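Local coordinates for protein precorrin-6Y C5,15-methyltransferase (Decarboxylating) (Geobacter metallireducens, PDB 3E05) that probably uses S-adenosylmethionine to methylate precorrin-6Y in adenosylcobalamin biosynthesis, this chain being the C-terminal methyltransferase domain of the longer protein, at residues D[9-14]-D[55-60]; D[20-25]-D[49-54]; D[30-35]-D[137-142]; D[166-171]-D[184-189]. One frame throughout, in Å; residues are numbered along the deposited sequence. Where two conformers were deposited one is given.

Contact 1: D[9-14]-D[55-60]; sequences IGIDDD and SIEASN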
loop_
_atom_site.group_PDB
_atom_site.type_symbol
_atom_site.label_atom_id
_atom_site.label_comp_id
_atom_site.label_asym_id
_atom_site.label_seq_id
_atom_site.Cartn_x
_atom_site.Cartn_y
_atom_site.Cartn_z
ATOM N N ILE D 9 8.494 23.364 2.194
ATOM C CA ILE D 9 7.730 22.283 1.566
ATOM C C ILE D 9 6.702 21.766 2.579
ATOM O O ILE D 9 6.852 21.939 3.800
ATOM C CB ILE D 9 8.618 21.119 1.003
ATOM C CG1 ILE D 9 9.298 20.321 2.125
ATOM C CG2 ILE D 9 9.627 21.624 -0.075
ATOM C CD1 ILE D 9 9.968 19.037 1.670
ATOM N N GLY D 10 5.642 21.148 2.069
ATOM C CA GLY D 10 4.571 20.660 2.913
ATOM C C GLY D 10 3.430 21.623 3.127
ATOM O O GLY D 10 2.763 21.565 4.170
ATOM N N ILE D 11 3.207 22.508 2.149
ATOM C CA ILE D 11 2.029 23.381 2.139
ATOM C C ILE D 11 0.791 22.494 2.015
ATOM O O ILE D 11 0.758 21.588 1.184
ATOM C CB ILE D 11 2.082 24.421 0.981
ATOM C CG1 ILE D 11 3.346 25.291 1.072
ATOM C CG2 ILE D 11 0.844 25.325 1.007
ATOM C CD1 ILE D 11 3.748 25.961 -0.240
ATOM N N ASP D 12 -0.207 22.726 2.868
ATOM C CA ASP D 12 -1.441 21.941 2.861
ATOM C C ASP D 12 -2.135 22.029 1.508
ATOM O O ASP D 12 -2.203 23.115 0.918
ATOM C CB ASP D 12 -2.391 22.413 3.965
ATOM C CG ASP D 12 -3.540 21.453 4.186
ATOM O OD1 ASP D 12 -3.325 20.412 4.840
ATOM O OD2 ASP D 12 -4.657 21.736 3.706
ATOM N N ASP D 13 -2.638 20.890 1.024
ATOM C CA ASP D 13 -3.287 20.807 -0.272
ATOM C C ASP D 13 -4.410 21.838 -0.424
ATOM O O ASP D 13 -4.538 22.480 -1.481
ATOM C CB ASP D 13 -3.864 19.406 -0.499
ATOM C CG ASP D 13 -2.797 18.342 -0.752
ATOM O OD1 ASP D 13 -1.642 18.676 -1.069
ATOM O OD2 ASP D 13 -3.148 17.149 -0.648
ATOM N N ASP D 14 -5.170 22.030 0.655
ATOM C CA ASP D 14 -6.342 22.904 0.640
ATOM C C ASP D 14 -6.015 24.407 0.631
ATOM O O ASP D 14 -6.916 25.245 0.580
ATOM C CB ASP D 14 -7.287 22.515 1.781
ATOM C CG ASP D 14 -7.839 21.096 1.621
ATOM O OD1 ASP D 14 -7.871 20.579 0.479
ATOM O OD2 ASP D 14 -8.240 20.491 2.634
ATOM N N SER D 55 5.808 23.321 -8.917
ATOM C CA SER D 55 6.568 24.538 -9.264
ATOM C C SER D 55 6.782 25.441 -8.062
ATOM O O SER D 55 7.880 25.959 -7.867
ATOM C CB SER D 55 5.822 25.330 -10.334
ATOM O OG SER D 55 6.147 24.845 -11.611
ATOM N N ILE D 56 5.740 25.595 -7.251
ATOM C CA ILE D 56 5.777 26.523 -6.117
ATOM C C ILE D 56 6.714 26.045 -5.005
ATOM O O ILE D 56 7.555 26.804 -4.526
ATOM C CB ILE D 56 4.358 26.833 -5.602
ATOM C CG1 ILE D 56 3.653 27.783 -6.577
ATOM C CG2 ILE D 56 4.374 27.419 -4.200
ATOM C CD1 ILE D 56 2.173 27.907 -6.324
ATOM N N GLU D 57 6.595 24.783 -4.603
ATOM C CA GLU D 57 7.539 24.237 -3.613
ATOM C C GLU D 57 8.982 24.067 -4.143
ATOM O O GLU D 57 9.948 24.298 -3.413
ATOM C CB GLU D 57 6.970 22.966 -2.949
ATOM C CG GLU D 57 5.794 23.278 -2.019
ATOM C CD GLU D 57 5.313 22.091 -1.233
ATOM O OE1 GLU D 57 5.926 21.008 -1.338
ATOM O OE2 GLU D 57 4.306 22.227 -0.514
ATOM N N ALA D 58 9.121 23.724 -5.427
ATOM C CA ALA D 58 10.427 23.730 -6.107
ATOM C C ALA D 58 11.111 25.100 -6.028
ATOM O O ALA D 58 12.331 25.183 -5.842
ATOM C CB ALA D 58 10.270 23.355 -7.545
ATOM N N SER D 59 10.310 26.154 -6.189
ATOM C CA SER D 59 10.796 27.530 -6.151
ATOM C C SER D 59 11.285 27.917 -4.759
ATOM O O SER D 59 12.217 28.714 -4.625
ATOM C CB SER D 59 9.729 28.496 -6.673
ATOM O OG SER D 59 8.810 28.858 -5.663
ATOM N N ASN D 60 10.671 27.337 -3.727
ATOM C CA ASN D 60 11.137 27.529 -2.361
ATOM C C ASN D 60 12.498 26.870 -2.133
ATOM O O ASN D 60 13.332 27.385 -1.368
ATOM C CB ASN D 60 10.115 26.998 -1.365
ATOM C CG ASN D 60 8.877 27.866 -1.268
ATOM O OD1 ASN D 60 8.861 29.012 -1.718
ATOM N ND2 ASN D 60 7.835 27.328 -0.655
HETATM O O HOH W 1 5.252 18.629 0.001
#
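Loop 9-14 comes within 5.5 Å of helix 53-61, measured from I9 CA to E57 CA, and offers two successive backbone N-H groups, of G10 and I11, to the E57 carboxylate. The fold is the Rossmann-like fold of class I methyltransferases. The helix is the one that follows strand 43-47, the first strand of the sheet along the chain. With CG beside its backbone N (chi1 -70°) and the rest of the chain extended, E57 stretches its carboxylate to the loop. I11 N bonds to OE2 of E57 at 2.9 Å. It comes on the syn side, 31° out of the carboxylate plane. G10 N adds only weak bonds, to E57 OE2 and OE1. R29 makes a salt bridge to OE2 and also bonds to I11 O, so it ties helix and loop together. Its charge would probably keep this buried acid ionised.

The two isoleucines pack around the acid. I9 crosses E57 at about a right angle, with I9 CB 3.6 Å from E57 OE1. I11 slides past in the opposite direction to E57, and I11 CD1 lies 3.8 Å from E57 CG. I9 also packs on I9 of the second subunit. Water 1 donates to E57 OE1 at 2.8 Å.

Contact 2: D[20-25]-D[49-54]; sequences KKLITK and AGSASV
L22 packs over G50 in the glycine-rich loop after strand 43-47. This loop is the first sequence motif of the class I methyltransferase fold, which in relatives helps to bind S-adenosylmethionine. The loop makes a type II' beta turn from A49 to A52, and A52 sits at the N-cap position of helix 53-61. No direct hydrogen bond joins the two segments.

The tight part is van der Waals packing, partly against serine hydroxyls. The CG of L22 is swung away from its backbone N (chi1 176°), which brings both methyls onto the turn. L22 CD1 is 3.8 Å from G50 CA, and L22 CD2 is 3.6 Å from S51 OG. That hydroxyl is held elsewhere, by T18 OG1 and A17 O. G50 has no side chain, and the leucine sits directly against its backbone; the G50 N-H is taken by E71, at the end of strand 66-71. I23 CG1 packs against the S53 hydroxyl, 3.8 Å from S53 OG. T24 and V54 continue the packing, with T24 CB 3.9 Å from V54 CG2. R29 bonds to T24 O beside them.

The looser part lies between T24 and A49, where a water takes the place of direct contact. Water 2 sits 2.7 Å from T24 OG1 and makes a weak bond to A49 O at 3.4 Å.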
loop_
_atom_site.group_PDB
_atom_site.type_symbol
_atom_site.label_atom_id
_atom_site.label_comp_id
_atom_site.label_asym_id
_atom_site.label_seq_id
_atom_site.Cartn_x
_atom_site.Cartn_y
_atom_site.Cartn_z
ATOM N N LYS D 20 -10.842 19.131 -8.250
ATOM C CA LYS D 20 -10.824 17.756 -7.756
ATOM C C LYS D 20 -9.962 16.879 -8.674
ATOM O O LYS D 20 -10.055 16.974 -9.902
ATOM C CB LYS D 20 -12.256 17.218 -7.645
ATOM C CG LYS D 20 -12.366 15.760 -7.211
ATOM C CD LYS D 20 -13.784 15.394 -6.789
ATOM C CE LYS D 20 -14.016 15.654 -5.303
ATOM N NZ LYS D 20 -13.217 14.739 -4.432
ATOM N N LYS D 21 -9.090 16.075 -8.056
ATOM C CA LYS D 21 -8.176 15.142 -8.745
ATOM C C LYS D 21 -6.998 15.794 -9.507
ATOM O O LYS D 21 -6.178 15.084 -10.096
ATOM C CB LYS D 21 -8.944 14.156 -9.654
ATOM C CG LYS D 21 -9.881 13.189 -8.927
ATOM C CD LYS D 21 -9.130 11.972 -8.386
ATOM C CE LYS D 21 -10.079 10.925 -7.799
ATOM N NZ LYS D 21 -10.780 10.119 -8.842
ATOM N N LEU D 22 -6.902 17.125 -9.493
ATOM C CA LEU D 22 -5.838 17.818 -10.225
ATOM C C LEU D 22 -4.512 17.940 -9.453
ATOM O O LEU D 22 -3.458 17.632 -9.994
ATOM C CB LEU D 22 -6.300 19.199 -10.727
ATOM C CG LEU D 22 -5.252 20.072 -11.439
ATOM C CD1 LEU D 22 -4.824 19.458 -12.762
ATOM C CD2 LEU D 22 -5.726 21.517 -11.638
ATOM N N ILE D 23 -4.573 18.393 -8.204
ATOM C CA ILE D 23 -3.359 18.690 -7.437
ATOM C C ILE D 23 -2.439 17.461 -7.257
ATOM O O ILE D 23 -2.909 16.308 -7.160
ATOM C CB ILE D 23 -3.700 19.365 -6.066
ATOM C CG1 ILE D 23 -2.551 20.257 -5.594
ATOM C CG2 ILE D 23 -4.083 18.328 -4.978
ATOM C CD1 ILE D 23 -2.817 20.914 -4.270
ATOM N N THR D 24 -1.130 17.715 -7.274
ATOM C CA THR D 24 -0.137 16.744 -6.808
ATOM C C THR D 24 -0.210 16.877 -5.297
ATOM O O THR D 24 0.187 17.905 -4.740
ATOM C CB THR D 24 1.275 17.090 -7.331
ATOM O OG1 THR D 24 1.248 17.123 -8.755
ATOM C CG2 THR D 24 2.301 16.065 -6.890
ATOM N N LYS D 25 -0.757 15.861 -4.642
ATOM C CA LYS D 25 -1.029 15.921 -3.202
ATOM C C LYS D 25 0.281 15.998 -2.436
ATOM O O LYS D 25 1.303 15.561 -2.934
ATOM C CB LYS D 25 -1.847 14.712 -2.765
ATOM C CG LYS D 25 -3.193 14.590 -3.509
ATOM C CD LYS D 25 -4.163 13.686 -2.777
ATOM C CE LYS D 25 -5.271 13.241 -3.705
ATOM N NZ LYS D 25 -6.166 14.384 -4.004
ATOM N N ALA D 49 1.331 22.014 -15.555
ATOM C CA ALA D 49 1.525 22.452 -14.160
ATOM C C ALA D 49 0.319 22.276 -13.239
ATOM O O ALA D 49 0.489 22.086 -12.028
ATOM C CB ALA D 49 2.056 23.871 -14.106
ATOM N N GLY D 50 -0.886 22.315 -13.806
ATOM C CA GLY D 50 -2.113 22.097 -13.036
ATOM C C GLY D 50 -2.383 23.278 -12.138
ATOM O O GLY D 50 -2.819 24.318 -12.604
ATOM N N SER D 51 -2.107 23.108 -10.848
ATOM C CA SER D 51 -2.212 24.196 -9.875
ATOM C C SER D 51 -0.847 24.786 -9.524
ATOM O O SER D 51 -0.740 25.718 -8.713
ATOM C CB SER D 51 -2.923 23.698 -8.627
ATOM O OG SER D 51 -4.264 23.386 -8.969
ATOM N N ALA D 52 0.181 24.225 -10.154
ATOM C CA ALA D 52 1.579 24.627 -9.992
ATOM C C ALA D 52 2.160 24.381 -8.606
ATOM O O ALA D 52 3.168 24.984 -8.254
ATOM C CB ALA D 52 1.830 26.102 -10.480
ATOM N N SER D 53 1.579 23.442 -7.851
ATOM C CA SER D 53 2.065 23.148 -6.497
ATOM C C SER D 53 3.502 22.621 -6.487
ATOM O O SER D 53 4.270 22.935 -5.576
ATOM C CB SER D 53 1.120 22.195 -5.753
ATOM O OG SER D 53 1.177 20.888 -6.291
ATOM N N VAL D 54 3.863 21.833 -7.502
ATOM C CA VAL D 54 5.231 21.330 -7.658
ATOM C C VAL D 54 6.170 22.494 -7.938
ATOM O O VAL D 54 7.181 22.647 -7.258
ATOM C CB VAL D 54 5.342 20.263 -8.774
ATOM C CG1 VAL D 54 6.791 19.745 -8.923
ATOM C CG2 VAL D 54 4.359 19.094 -8.489
HETATM O O HOH W 2 1.212 19.044 -10.617
#

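Contact 3: D[30-35]-D[137-142]; sequences AVTLSK and VIVLNA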
loop_
_atom_site.group_PDB
_atom_site.type_symbol
_atom_site.label_atom_id
_atom_site.label_comp_id
_atom_site.label_asym_id
_atom_site.label_seq_id
_atom_site.Cartn_x
_atom_site.Cartn_y
_atom_site.Cartn_z
ATOM N N ALA D 30 6.283 16.013 -2.117
ATOM C CA ALA D 30 7.577 15.954 -1.420
ATOM C C ALA D 30 8.487 14.888 -2.031
ATOM O O ALA D 30 9.634 15.172 -2.350
ATOM C CB ALA D 30 7.383 15.696 0.060
ATOM N N VAL D 31 7.960 13.673 -2.234
ATOM C CA VAL D 31 8.747 12.598 -2.871
ATOM C C VAL D 31 9.183 12.998 -4.298
ATOM O O VAL D 31 10.326 12.756 -4.693
ATOM C CB VAL D 31 7.948 11.256 -2.941
ATOM C CG1 VAL D 31 8.827 10.132 -3.493
ATOM C CG2 VAL D 31 7.411 10.869 -1.559
ATOM N N THR D 32 8.282 13.632 -5.034
ATOM C CA THR D 32 8.566 14.112 -6.416
ATOM C C THR D 32 9.744 15.107 -6.423
ATOM O O THR D 32 10.697 14.956 -7.208
ATOM C CB THR D 32 7.304 14.740 -7.037
ATOM O OG1 THR D 32 6.292 13.745 -7.167
ATOM C CG2 THR D 32 7.564 15.357 -8.417
ATOM N N LEU D 33 9.698 16.072 -5.513
ATOM C CA LEU D 33 10.769 17.080 -5.353
ATOM C C LEU D 33 12.099 16.449 -4.958
ATOM O O LEU D 33 13.129 16.814 -5.498
ATOM C CB LEU D 33 10.342 18.130 -4.333
ATOM C CG LEU D 33 9.205 19.036 -4.821
ATOM C CD1 LEU D 33 8.576 19.715 -3.647
ATOM C CD2 LEU D 33 9.664 20.014 -5.901
ATOM N N SER D 34 12.054 15.479 -4.036
ATOM C CA SER D 34 13.189 14.616 -3.705
ATOM C C SER D 34 13.789 13.941 -4.941
ATOM O O SER D 34 14.993 14.031 -5.174
ATOM C CB SER D 34 12.752 13.541 -2.695
ATOM O OG SER D 34 13.834 13.092 -1.914
ATOM N N LYS D 35 12.937 13.298 -5.731
ATOM C CA LYS D 35 13.368 12.580 -6.931
ATOM C C LYS D 35 13.941 13.539 -7.992
ATOM O O LYS D 35 14.808 13.159 -8.787
ATOM C CB LYS D 35 12.208 11.759 -7.528
ATOM C CG LYS D 35 11.732 10.542 -6.662
ATOM C CD LYS D 35 12.846 9.540 -6.353
ATOM C CE LYS D 35 12.320 8.429 -5.426
ATOM N NZ LYS D 35 13.343 7.422 -5.151
ATOM N N VAL D 137 17.734 15.627 -14.949
ATOM C CA VAL D 137 16.809 14.643 -14.363
ATOM C C VAL D 137 15.413 14.942 -14.896
ATOM O O VAL D 137 14.982 16.093 -14.889
ATOM C CB VAL D 137 16.782 14.679 -12.783
ATOM C CG1 VAL D 137 15.829 13.584 -12.191
ATOM C CG2 VAL D 137 18.184 14.556 -12.198
ATOM N N ILE D 138 14.724 13.911 -15.389
ATOM C CA ILE D 138 13.304 14.010 -15.732
ATOM C C ILE D 138 12.494 13.188 -14.724
ATOM O O ILE D 138 12.837 12.038 -14.441
ATOM C CB ILE D 138 13.002 13.473 -17.144
ATOM C CG1 ILE D 138 13.881 14.160 -18.204
ATOM C CG2 ILE D 138 11.514 13.618 -17.484
ATOM C CD1 ILE D 138 13.954 13.389 -19.504
ATOM N N VAL D 139 11.423 13.774 -14.211
ATOM C CA VAL D 139 10.478 13.069 -13.330
ATOM C C VAL D 139 9.066 13.214 -13.911
ATOM O O VAL D 139 8.693 14.265 -14.454
ATOM C CB VAL D 139 10.596 13.556 -11.867
ATOM C CG1 VAL D 139 9.530 12.884 -10.923
ATOM C CG2 VAL D 139 12.015 13.286 -11.344
ATOM N N LEU D 140 8.311 12.122 -13.859
ATOM C CA LEU D 140 6.907 12.134 -14.266
ATOM C C LEU D 140 6.092 11.437 -13.215
ATOM O O LEU D 140 6.524 10.447 -12.635
ATOM C CB LEU D 140 6.660 11.395 -15.583
ATOM C CG LEU D 140 7.470 11.622 -16.841
ATOM C CD1 LEU D 140 8.673 10.723 -16.818
ATOM C CD2 LEU D 140 6.597 11.309 -18.039
ATOM N N ASN D 141 4.901 11.965 -12.960
ATOM C CA ASN D 141 3.949 11.267 -12.093
ATOM C C ASN D 141 2.845 10.656 -12.949
ATOM O O ASN D 141 2.144 11.356 -13.696
ATOM C CB ASN D 141 3.349 12.193 -11.034
ATOM C CG ASN D 141 4.327 12.523 -9.891
ATOM O OD1 ASN D 141 3.945 13.199 -8.951
ATOM N ND2 ASN D 141 5.550 12.030 -9.958
ATOM N N ALA D 142 2.706 9.341 -12.869
ATOM C CA ALA D 142 1.710 8.641 -13.684
ATOM C C ALA D 142 0.676 8.009 -12.773
ATOM O O ALA D 142 1.048 7.397 -11.776
ATOM C CB ALA D 142 2.378 7.590 -14.512
#
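The side-chain amide of N141 is the flat group here, and T32 approaches it from the opposite direction. T32 OG1 is 3.0 Å from N141 OD1 and 3.4 Å from N141 ND2. The hydroxyl is also hydrogen-bonded to V28 O in its own helix, its stronger partner, which leaves the bond to OD1 unsettled. The T32 methyl CG2 lies to one side of the amide plane, and CG1 of I189 lies on the other. N141 ND2 also turns back to L140 O in a weak but nearly straight bond of 3.3 Å (174°).

Valines make the rest of the contact. A chi1 of 176° sets V139 CG1 against the helix, 4.0 Å from T32 CG2. The other methyl, V139 CG2, lies 4.1 Å from K35 CB. V137 CG1 meets K35 O at 3.6 Å, near the end of the helix. K35 itself leads away, to E163 and to E27 of the second subunit.

The helix runs nearly antiparallel to the strand, at 159° and with 9.0 Å between axes. Helix 26-35 thus packs on one face of the central sheet of this Rossmann-like fold. Strand 137-142 lies between strands 111-114 and 180-193, with helix 145-157 covering its other face.

Contact 4: D[166-171]-D[184-189]; sequences CVNVAK and HNPVYI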
loop_
_atom_site.group_PDB
_atom_site.type_symbol
_atom_site.label_atom_id
_atom_site.label_comp_id
_atom_site.label_asym_id
_atom_site.label_seq_id
_atom_site.Cartn_x
_atom_site.Cartn_y
_atom_site.Cartn_z
ATOM N N CYS D 166 6.197 3.350 -6.808
ATOM C CA CYS D 166 4.763 3.425 -6.581
ATOM C C CYS D 166 4.547 3.787 -5.138
ATOM O O CYS D 166 4.961 3.056 -4.226
ATOM C CB CYS D 166 4.053 2.111 -6.911
ATOM S SG CYS D 166 2.267 2.244 -6.700
ATOM N N VAL D 167 3.909 4.933 -4.940
ATOM C CA VAL D 167 3.747 5.506 -3.612
ATOM C C VAL D 167 2.287 5.440 -3.221
ATOM O O VAL D 167 1.424 5.986 -3.906
ATOM C CB VAL D 167 4.289 6.973 -3.548
ATOM C CG1 VAL D 167 3.910 7.649 -2.217
ATOM C CG2 VAL D 167 5.814 6.988 -3.763
ATOM N N ASN D 168 2.029 4.745 -2.122
ATOM C CA ASN D 168 0.688 4.618 -1.574
ATOM C C ASN D 168 0.656 5.310 -0.220
ATOM O O ASN D 168 1.459 4.992 0.654
ATOM C CB ASN D 168 0.285 3.146 -1.423
ATOM C CG ASN D 168 -0.414 2.599 -2.662
ATOM O OD1 ASN D 168 -1.585 2.875 -2.897
ATOM N ND2 ASN D 168 0.310 1.814 -3.456
ATOM N N VAL D 169 -0.287 6.236 -0.056
ATOM C CA VAL D 169 -0.426 7.007 1.188
ATOM C C VAL D 169 -1.837 6.817 1.744
ATOM O O VAL D 169 -2.820 7.010 1.023
ATOM C CB VAL D 169 -0.196 8.525 0.918
ATOM C CG1 VAL D 169 -0.505 9.354 2.169
ATOM C CG2 VAL D 169 1.245 8.795 0.389
ATOM N N ALA D 170 -1.950 6.435 3.017
ATOM C CA ALA D 170 -3.255 6.450 3.706
ATOM C C ALA D 170 -3.128 7.347 4.910
ATOM O O ALA D 170 -2.158 7.227 5.641
ATOM C CB ALA D 170 -3.649 5.068 4.144
ATOM N N LYS D 171 -4.094 8.239 5.110
ATOM C CA LYS D 171 -4.043 9.226 6.197
ATOM C C LYS D 171 -5.286 9.195 7.069
ATOM O O LYS D 171 -6.383 8.974 6.574
ATOM C CB LYS D 171 -3.976 10.637 5.628
ATOM C CG LYS D 171 -2.668 11.044 5.040
ATOM C CD LYS D 171 -2.561 12.558 5.109
ATOM C CE LYS D 171 -3.458 13.229 4.091
ATOM N NZ LYS D 171 -2.985 14.595 3.825
ATOM N N HIS D 184 -5.225 7.610 -0.442
ATOM C CA HIS D 184 -5.106 8.316 -1.714
ATOM C C HIS D 184 -4.958 7.251 -2.777
ATOM O O HIS D 184 -4.563 6.123 -2.488
ATOM C CB HIS D 184 -3.836 9.164 -1.739
ATOM C CG HIS D 184 -3.865 10.351 -0.833
ATOM N ND1 HIS D 184 -2.718 10.919 -0.322
ATOM C CD2 HIS D 184 -4.894 11.095 -0.368
ATOM C CE1 HIS D 184 -3.038 11.962 0.423
ATOM N NE2 HIS D 184 -4.353 12.092 0.409
ATOM N N ASN D 185 -5.230 7.612 -4.024
ATOM C CA ASN D 185 -4.954 6.703 -5.116
ATOM C C ASN D 185 -3.446 6.574 -5.326
ATOM O O ASN D 185 -2.703 7.495 -4.967
ATOM C CB ASN D 185 -5.678 7.179 -6.371
ATOM C CG ASN D 185 -7.186 7.027 -6.255
ATOM O OD1 ASN D 185 -7.699 6.320 -5.373
ATOM N ND2 ASN D 185 -7.906 7.702 -7.128
ATOM N N PRO D 186 -2.976 5.415 -5.848
ATOM C CA PRO D 186 -1.528 5.287 -5.923
ATOM C C PRO D 186 -0.954 6.218 -6.986
ATOM O O PRO D 186 -1.642 6.555 -7.961
ATOM C CB PRO D 186 -1.291 3.836 -6.350
ATOM C CG PRO D 186 -2.640 3.200 -6.481
ATOM C CD PRO D 186 -3.687 4.242 -6.393
ATOM N N VAL D 187 0.281 6.652 -6.780
ATOM C CA VAL D 187 0.968 7.428 -7.811
ATOM C C VAL D 187 2.284 6.755 -8.155
ATOM O O VAL D 187 3.053 6.337 -7.282
ATOM C CB VAL D 187 1.194 8.943 -7.413
ATOM C CG1 VAL D 187 1.825 9.730 -8.568
ATOM C CG2 VAL D 187 -0.111 9.625 -6.991
ATOM N N TYR D 188 2.543 6.633 -9.453
ATOM C CA TYR D 188 3.803 6.085 -9.903
ATOM C C TYR D 188 4.734 7.243 -10.228
ATOM O O TYR D 188 4.467 7.999 -11.156
ATOM C CB TYR D 188 3.577 5.238 -11.165
ATOM C CG TYR D 188 2.807 3.970 -10.873
ATOM C CD1 TYR D 188 3.488 2.799 -10.527
ATOM C CD2 TYR D 188 1.410 3.952 -10.893
ATOM C CE1 TYR D 188 2.787 1.601 -10.269
ATOM C CE2 TYR D 188 0.698 2.775 -10.596
ATOM C CZ TYR D 188 1.396 1.607 -10.297
ATOM O OH TYR D 188 0.701 0.450 -9.993
ATOM N N ILE D 189 5.789 7.389 -9.426
ATOM C CA ILE D 189 6.786 8.434 -9.641
ATOM C C ILE D 189 7.939 7.846 -10.451
ATOM O O ILE D 189 8.705 7.004 -9.976
ATOM C CB ILE D 189 7.272 9.032 -8.302
ATOM C CG1 ILE D 189 6.067 9.616 -7.547
ATOM C CG2 ILE D 189 8.386 10.063 -8.528
ATOM C CD1 ILE D 189 6.327 9.975 -6.109
HETATM O O HOH W 3 -0.743 7.537 -2.845
HETATM O O HOH W 4 -2.721 4.552 -1.193
#
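The chi1 of C166 (-177°) carries SG to the side away from its N, and that of Y188 (-69°) sets the ring across from its own carbonyl carbon. Together these torsions bring the thiol over one face of the tyrosine ring. C166 SG is 3.9 Å from the Y188 ring centroid, 23° off the ring normal and offset toward the rim. C166 CB adds contact with Y188 CE1 at 3.6 Å. The two residues form a non-hydrogen-bonded pair of an antiparallel beta hairpin, strands 161-173 and 180-193.

The next pair is hydrogen-bonded. V167 N gives to V187 O at 2.9 Å, and V187 N returns a bond to V167 O at 3.2 Å. On the same face as these valines, V167 CG2 meets I189 CD1 at 3.8 Å. Past P186 the regular pairing is interrupted. Water 3 bridges V167 O and N185 O by donating to both, and it accepts weakly from V169 N. Water 4 lies between N168 OD1 and H184 O. N168 lies beside P186, its OD1 3.6 Å from P186 CB. Direct bonding resumes where H184 N meets V169 O at 2.9 Å, almost in line with the carbonyl bond. V169 and K171 pack obliquely on the H184 ring, and K171 CE is 3.9 Å from H184 CE1.

Strand 166-171 pairs on with a strand of the second subunit, so the sheet crosses the interface. K171 NZ makes a salt bridge to E27 of helix 26-35 in the same chain. Three direct backbone bonds join the strands here, and water takes over at the break. The tyrosine that carries the cysteine sulfur on its face also bonds, through OH, to Y188 OH of the fourth subunit, so hairpin and assembly share this residue.

Overall arrangement
From the N terminus, contact 1 closes the first loop by joining the entry segment 9-14 to helix 53-61. Contact 2 is nested inside that loop and uses the same helix, so the loop before helix 26-35 is fixed twice to it. Contact 3 crosses both: 30-35 leaves from within contact 1's loop and meets 137-142 about a hundred residues later, tying the helix to the central sheet. L33 packs on E57 and A58, linking contacts 1 and 3. Contact 4 follows in series as a short hairpin. It adjoins contact 3 in the sheet, where A142 N probably bonds to Y188 O. K25 touches H184, joining contact 2 to the hairpin.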